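Side-chain contacts in flap endonuclease 1 (Methanocaldococcus jannaschii, PDB 1A76), which cuts 5' flaps and degrades DNA from 5' ends during replication and repair, with magnesium as its cofactor, and is stimulated by PCNA: residues Q156-A161 / Y174-Y179; Y63-L68 / P75-D80. All blocks are in the same frame, centred on the assembly; numbering follows the deposited sequence.

Contact 1 (Q156-A161 / Y174-Y179)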
loop_
_atom_site.group_PDB
_atom_site.type_symbol
_atom_site.label_atom_id
_atom_site.label_comp_id
_atom_site.label_asym_id
_atom_site.label_seq_id
_atom_site.Cartn_x
_atom_site.Cartn_y
_atom_site.Cartn_z
ATOM N N GLN A 156 0.941 -2.766 8.797
ATOM C CA GLN A 156 0.502 -4.132 9.062
ATOM C C GLN A 156 1.315 -5.110 8.223
ATOM O O GLN A 156 1.736 -6.161 8.707
ATOM C CB GLN A 156 -0.989 -4.295 8.738
ATOM C CG GLN A 156 -1.482 -5.734 8.827
ATOM C CD GLN A 156 -1.474 -6.282 10.249
ATOM O OE1 GLN A 156 -1.623 -5.534 11.219
ATOM N NE2 GLN A 156 -1.306 -7.594 10.376
ATOM N N ALA A 157 1.547 -4.758 6.965
ATOM C CA ALA A 157 2.310 -5.621 6.059
ATOM C C ALA A 157 3.748 -5.757 6.536
ATOM O O ALA A 157 4.343 -6.844 6.460
ATOM C CB ALA A 157 2.276 -5.053 4.639
ATOM N N SER A 158 4.315 -4.652 7.015
ATOM C CA SER A 158 5.687 -4.686 7.496
ATOM C C SER A 158 5.793 -5.627 8.695
ATOM O O SER A 158 6.713 -6.452 8.769
ATOM C CB SER A 158 6.155 -3.277 7.881
ATOM O OG SER A 158 6.027 -2.392 6.778
ATOM N N TYR A 159 4.847 -5.507 9.625
ATOM C CA TYR A 159 4.823 -6.360 10.820
ATOM C C TYR A 159 4.768 -7.845 10.445
ATOM O O TYR A 159 5.457 -8.683 11.045
ATOM C CB TYR A 159 3.611 -6.000 11.692
ATOM C CG TYR A 159 3.286 -6.990 12.792
ATOM C CD1 TYR A 159 4.120 -7.122 13.905
ATOM C CD2 TYR A 159 2.107 -7.748 12.756
ATOM C CE1 TYR A 159 3.787 -7.980 14.966
ATOM C CE2 TYR A 159 1.763 -8.610 13.814
ATOM C CZ TYR A 159 2.610 -8.714 14.912
ATOM O OH TYR A 159 2.295 -9.544 15.963
ATOM N N MET A 160 3.943 -8.176 9.457
ATOM C CA MET A 160 3.815 -9.570 9.020
ATOM C C MET A 160 5.134 -10.073 8.430
ATOM O O MET A 160 5.510 -11.246 8.580
ATOM C CB MET A 160 2.696 -9.692 7.985
ATOM C CG MET A 160 1.299 -9.391 8.555
ATOM S SD MET A 160 0.052 -8.875 7.344
ATOM C CE MET A 160 -0.319 -10.419 6.535
ATOM N N ALA A 161 5.839 -9.181 7.751
ATOM C CA ALA A 161 7.114 -9.548 7.145
ATOM C C ALA A 161 8.159 -9.683 8.241
ATOM O O ALA A 161 8.960 -10.614 8.236
ATOM C CB ALA A 161 7.537 -8.494 6.126
ATOM N N TYR A 174 8.794 3.056 -0.739
ATOM C CA TYR A 174 9.891 2.555 0.081
ATOM C C TYR A 174 9.552 2.632 1.577
ATOM O O TYR A 174 10.238 2.051 2.409
ATOM C CB TYR A 174 11.165 3.364 -0.203
ATOM C CG TYR A 174 11.751 3.152 -1.580
ATOM C CD1 TYR A 174 12.558 2.049 -1.854
ATOM C CD2 TYR A 174 11.501 4.056 -2.616
ATOM C CE1 TYR A 174 13.100 1.854 -3.130
ATOM C CE2 TYR A 174 12.043 3.861 -3.893
ATOM C CZ TYR A 174 12.835 2.766 -4.138
ATOM O OH TYR A 174 13.372 2.572 -5.392
ATOM N N ASP A 175 8.477 3.339 1.895
ATOM C CA ASP A 175 8.016 3.541 3.264
ATOM C C ASP A 175 7.935 2.323 4.194
ATOM O O ASP A 175 8.087 2.465 5.401
ATOM C CB ASP A 175 6.662 4.245 3.232
ATOM C CG ASP A 175 6.706 5.550 2.459
ATOM O OD1 ASP A 175 6.932 5.498 1.232
ATOM O OD2 ASP A 175 6.517 6.623 3.075
ATOM N N ALA A 176 7.689 1.135 3.653
ATOM C CA ALA A 176 7.613 -0.066 4.487
ATOM C C ALA A 176 8.913 -0.280 5.268
ATOM O O ALA A 176 8.921 -0.888 6.340
ATOM C CB ALA A 176 7.332 -1.286 3.616
ATOM N N LEU A 177 10.014 0.203 4.711
ATOM C CA LEU A 177 11.320 0.073 5.334
ATOM C C LEU A 177 11.322 0.815 6.672
ATOM O O LEU A 177 11.923 0.363 7.645
ATOM C CB LEU A 177 12.397 0.660 4.409
ATOM C CG LEU A 177 12.616 -0.067 3.072
ATOM C CD1 LEU A 177 13.588 0.717 2.206
ATOM C CD2 LEU A 177 13.157 -1.487 3.329
ATOM N N LEU A 178 10.633 1.952 6.710
ATOM C CA LEU A 178 10.552 2.770 7.922
ATOM C C LEU A 178 9.838 2.064 9.075
ATOM O O LEU A 178 10.063 2.393 10.249
ATOM C CB LEU A 178 9.859 4.098 7.606
ATOM C CG LEU A 178 10.644 4.998 6.649
ATOM C CD1 LEU A 178 9.879 6.283 6.402
ATOM C CD2 LEU A 178 12.008 5.300 7.246
ATOM N N TYR A 179 8.987 1.091 8.741
ATOM C CA TYR A 179 8.269 0.333 9.769
ATOM C C TYR A 179 9.039 -0.927 10.130
ATOM O O TYR A 179 8.540 -1.795 10.843
ATOM C CB TYR A 179 6.866 -0.059 9.295
ATOM C CG TYR A 179 5.929 1.109 9.142
ATOM C CD1 TYR A 179 5.849 1.792 7.936
ATOM C CD2 TYR A 179 5.117 1.525 10.201
ATOM C CE1 TYR A 179 4.995 2.859 7.776
ATOM C CE2 TYR A 179 4.245 2.606 10.047
ATOM C CZ TYR A 179 4.197 3.267 8.827
ATOM O OH TYR A 179 3.385 4.365 8.647
#
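Ser-158 on helix 153-162 meets Ala-176 and Tyr-179, which sit on one side of the irregular turn following strand 168-170. The small residues Ser-158 and Ala-176 allow a close approach, their CA atoms 5.8 Å apart. With Ser-158 OG placed beside its own backbone N (chi1 -57°), the hydroxyl reaches back along the helix and hydrogen-bonds to the carbonyl O of Glu-154, one turn earlier. That bond accounts for the polar end. Across the contact Ser-158 OG is a packing atom, 3.6 Å from Ala-176 CB and 3.5 Å from Tyr-179 CB. Ala-176 O also lies 3.3 Å from Ser-158 OG, but the geometry does not make this a hydrogen bond; within the turn the same carbonyl accepts Tyr-179 N at 3.1 Å. Ser-158 CB completes the tight patch, 3.6 Å from Tyr-179 CB.

Beyond these atoms the segments part quickly. Tyr-179 touches the helix through its CB, while its ring leads away toward Phe-265, the two planes inclined at about 55°. Its side chain passes about 4 Å from those of Glu-152 and Glu-154, both metal ligands, and about 7 Å from a bound manganese ion. These distances are consistent with a second-shell position beside the metal site. Tyr-159, partly exposed, marks the more open flank, where its OH is hydrogen-bonded to Asp-272.

Elsewhere on the helix, Ala-157 and Met-160 lie against strand 74-79. The turn has its own supports: Ala-176 and Leu-177 rest on Val-184 of strand 183-186, and Leu-178 packs against helix 211-221. The contact thus joins helix 153-162 of the I-domain to a turn backed by both a strand and a helix.

Contact 2 (Y63-L68 / P75-D80)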
loop_
_atom_site.group_PDB
_atom_site.type_symbol
_atom_site.label_atom_id
_atom_site.label_comp_id
_atom_site.label_asym_id
_atom_site.label_seq_id
_atom_site.Cartn_x
_atom_site.Cartn_y
_atom_site.Cartn_z
ATOM N N TYR A 63 -6.172 -10.308 -12.463
ATOM C CA TYR A 63 -5.046 -10.731 -13.293
ATOM C C TYR A 63 -3.671 -10.667 -12.648
ATOM O O TYR A 63 -2.851 -11.571 -12.859
ATOM C CB TYR A 63 -5.029 -9.933 -14.606
ATOM C CG TYR A 63 -6.217 -10.252 -15.487
ATOM C CD1 TYR A 63 -6.348 -11.510 -16.078
ATOM C CD2 TYR A 63 -7.244 -9.331 -15.666
ATOM C CE1 TYR A 63 -7.471 -11.846 -16.819
ATOM C CE2 TYR A 63 -8.378 -9.657 -16.409
ATOM C CZ TYR A 63 -8.484 -10.916 -16.978
ATOM O OH TYR A 63 -9.611 -11.263 -17.673
ATOM N N LYS A 64 -3.411 -9.609 -11.879
ATOM C CA LYS A 64 -2.118 -9.470 -11.217
ATOM C C LYS A 64 -1.947 -10.559 -10.172
ATOM O O LYS A 64 -0.885 -11.159 -10.074
ATOM C CB LYS A 64 -1.982 -8.101 -10.540
ATOM C CG LYS A 64 -0.618 -7.456 -10.688
ATOM C CD LYS A 64 -0.281 -7.224 -12.158
ATOM C CE LYS A 64 1.113 -7.745 -12.488
ATOM N NZ LYS A 64 1.830 -6.873 -13.468
ATOM N N THR A 65 -2.992 -10.815 -9.392
ATOM C CA THR A 65 -2.923 -11.850 -8.366
ATOM C C THR A 65 -2.688 -13.243 -8.978
ATOM O O THR A 65 -1.900 -14.032 -8.445
ATOM C CB THR A 65 -4.211 -11.875 -7.498
ATOM O OG1 THR A 65 -4.363 -10.624 -6.814
ATOM C CG2 THR A 65 -4.139 -12.993 -6.460
ATOM N N ILE A 66 -3.363 -13.548 -10.086
ATOM C CA ILE A 66 -3.187 -14.850 -10.736
ATOM C C ILE A 66 -1.777 -14.944 -11.320
ATOM O O ILE A 66 -1.130 -15.990 -11.240
ATOM C CB ILE A 66 -4.241 -15.082 -11.868
ATOM C CG1 ILE A 66 -5.633 -15.267 -11.258
ATOM C CG2 ILE A 66 -3.897 -16.343 -12.669
ATOM C CD1 ILE A 66 -6.772 -15.343 -12.288
ATOM N N HIS A 67 -1.303 -13.840 -11.890
ATOM C CA HIS A 67 0.029 -13.769 -12.490
ATOM C C HIS A 67 1.080 -14.174 -11.441
ATOM O O HIS A 67 2.012 -14.928 -11.724
ATOM C CB HIS A 67 0.257 -12.333 -12.999
ATOM C CG HIS A 67 1.673 -12.021 -13.375
ATOM N ND1 HIS A 67 2.319 -12.629 -14.430
ATOM C CD2 HIS A 67 2.551 -11.124 -12.864
ATOM C CE1 HIS A 67 3.533 -12.120 -14.553
ATOM N NE2 HIS A 67 3.699 -11.204 -13.613
ATOM N N LEU A 68 0.893 -13.678 -10.223
ATOM C CA LEU A 68 1.778 -13.964 -9.098
ATOM C C LEU A 68 1.705 -15.447 -8.696
ATOM O O LEU A 68 2.731 -16.103 -8.498
ATOM C CB LEU A 68 1.377 -13.090 -7.900
ATOM C CG LEU A 68 2.255 -11.912 -7.448
ATOM C CD1 LEU A 68 2.942 -11.253 -8.618
ATOM C CD2 LEU A 68 1.387 -10.913 -6.688
ATOM N N PRO A 75 0.385 -14.466 -2.356
ATOM C CA PRO A 75 0.143 -13.168 -1.742
ATOM C C PRO A 75 -1.010 -13.120 -0.742
ATOM O O PRO A 75 -1.954 -13.925 -0.781
ATOM C CB PRO A 75 -0.143 -12.280 -2.946
ATOM C CG PRO A 75 -0.893 -13.230 -3.902
ATOM C CD PRO A 75 -0.495 -14.661 -3.524
ATOM N N ILE A 76 -0.901 -12.171 0.174
ATOM C CA ILE A 76 -1.945 -11.925 1.141
ATOM C C ILE A 76 -2.115 -10.415 1.004
ATOM O O ILE A 76 -1.142 -9.661 1.095
ATOM C CB ILE A 76 -1.534 -12.321 2.587
ATOM C CG1 ILE A 76 -2.653 -11.923 3.550
ATOM C CG2 ILE A 76 -0.205 -11.670 2.968
ATOM C CD1 ILE A 76 -2.896 -12.913 4.674
ATOM N N TRP A 77 -3.345 -9.983 0.747
ATOM C CA TRP A 77 -3.634 -8.572 0.565
ATOM C C TRP A 77 -3.878 -7.862 1.893
ATOM O O TRP A 77 -4.602 -8.355 2.761
ATOM C CB TRP A 77 -4.850 -8.411 -0.358
ATOM C CG TRP A 77 -4.524 -8.669 -1.793
ATOM C CD1 TRP A 77 -4.243 -9.880 -2.371
ATOM C CD2 TRP A 77 -4.412 -7.692 -2.835
ATOM N NE1 TRP A 77 -3.964 -9.709 -3.702
ATOM C CE2 TRP A 77 -4.061 -8.380 -4.016
ATOM C CE3 TRP A 77 -4.575 -6.298 -2.885
ATOM C CZ2 TRP A 77 -3.868 -7.722 -5.241
ATOM C CZ3 TRP A 77 -4.381 -5.645 -4.096
ATOM C CH2 TRP A 77 -4.034 -6.359 -5.261
ATOM N N VAL A 78 -3.262 -6.699 2.049
ATOM C CA VAL A 78 -3.417 -5.925 3.267
ATOM C C VAL A 78 -4.056 -4.579 2.977
ATOM O O VAL A 78 -3.523 -3.759 2.216
ATOM C CB VAL A 78 -2.061 -5.702 3.962
ATOM C CG1 VAL A 78 -2.280 -5.125 5.337
ATOM C CG2 VAL A 78 -1.315 -7.008 4.076
ATOM N N PHE A 79 -5.208 -4.347 3.600
ATOM C CA PHE A 79 -5.925 -3.107 3.403
ATOM C C PHE A 79 -5.814 -2.196 4.615
ATOM O O PHE A 79 -5.430 -2.639 5.696
ATOM C CB PHE A 79 -7.375 -3.420 3.047
ATOM C CG PHE A 79 -7.524 -4.090 1.706
ATOM C CD1 PHE A 79 -7.599 -3.329 0.534
ATOM C CD2 PHE A 79 -7.559 -5.481 1.607
ATOM C CE1 PHE A 79 -7.708 -3.942 -0.717
ATOM C CE2 PHE A 79 -7.668 -6.109 0.365
ATOM C CZ PHE A 79 -7.741 -5.341 -0.800
ATOM N N ASP A 80 -6.120 -0.919 4.414
ATOM C CA ASP A 80 -6.026 0.082 5.472
ATOM C C ASP A 80 -7.157 -0.015 6.483
ATOM O O ASP A 80 -6.983 0.311 7.660
ATOM C CB ASP A 80 -6.056 1.498 4.875
ATOM C CG ASP A 80 -4.724 1.927 4.288
ATOM O OD1 ASP A 80 -3.712 1.257 4.532
ATOM O OD2 ASP A 80 -4.687 2.946 3.575
#
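Thr-65 holds OG1 beside its backbone N (chi1 -62°) and CG2 anti to that N, a setting that turns the hydroxyl back to the carbonyl O of Val-61, with the indole edge of Trp-77 beside it, and leaves the methyl facing Pro-75. Trp-77, with CG anti to its carbonyl carbon, carries its indole out from strand 74-79 so that the NE1 edge meets helix 56-70. Thr-65 OG1 lies at the edge of the indole, near its plane, 3.3 Å from Trp-77 NE1. It is displaced toward the six-membered ring, since Thr-65 OG1 is equally 3.3 Å from Trp-77 CZ2. The N-H therefore points past the oxygen, and the resulting hydrogen bond is weak and bent, with an N-H...O angle of 128°. The bond between OG1 and Val-61 O, one helical turn back, is the stronger of the two. Thr-65 OG1 thus bridges the helix backbone and the buried indole.

The apolar part consists of ordinary carbon contacts. Thr-65 CG2 comes to 4.1 Å from Pro-75 CG, and Leu-68 CD2 to 4.3 Å from Pro-75 CB, so the proline ring is touched from two successive helical turns. The axes of helix 63-68 and strand 75-79 run roughly antiparallel, at 148°, and come no closer than 10.2 Å, a spacing bridged by side chains alone. Ile-144 also packs against Thr-65, and Ala-31 and Phe-35 of helix 28-38 reach the indole.

The side chain of Trp-77 is about 12 Å from a bound manganese ion, whereas Asp-80, just past the end of the strand, is predicted to bind metal. Strand 74-79 lies parallel to and next to strand 23-27, with helices 28-38 and 56-70 in the intervening chain. Here a helix packs on the strand it leads into, the returning half of a beta-alpha-beta crossover in the PIN-like nuclease domain.

How the contacts relate
From the N terminus, contact 2 comes first: helix 56-70 turns through a short loop into strand 74-79, and the contact closes the six residues between its segments. Only after it is complete does contact 1 open, closing twelve residues that include strand 168-170. The two are therefore in series, neither nested nor crossed, with centres 16 Å apart. Strand 74-79 links them physically. Pro-75 and Trp-77 meet helix 56-70, whereas Ile-76 and Val-78 meet helix 153-162: Gln-156 CG is 3.6 Å from Val-78 CG1, and Met-160 CE is 3.8 Å from Ile-76 CG2. This N-domain strand thereby lies between an N-domain helix and an I-domain helix.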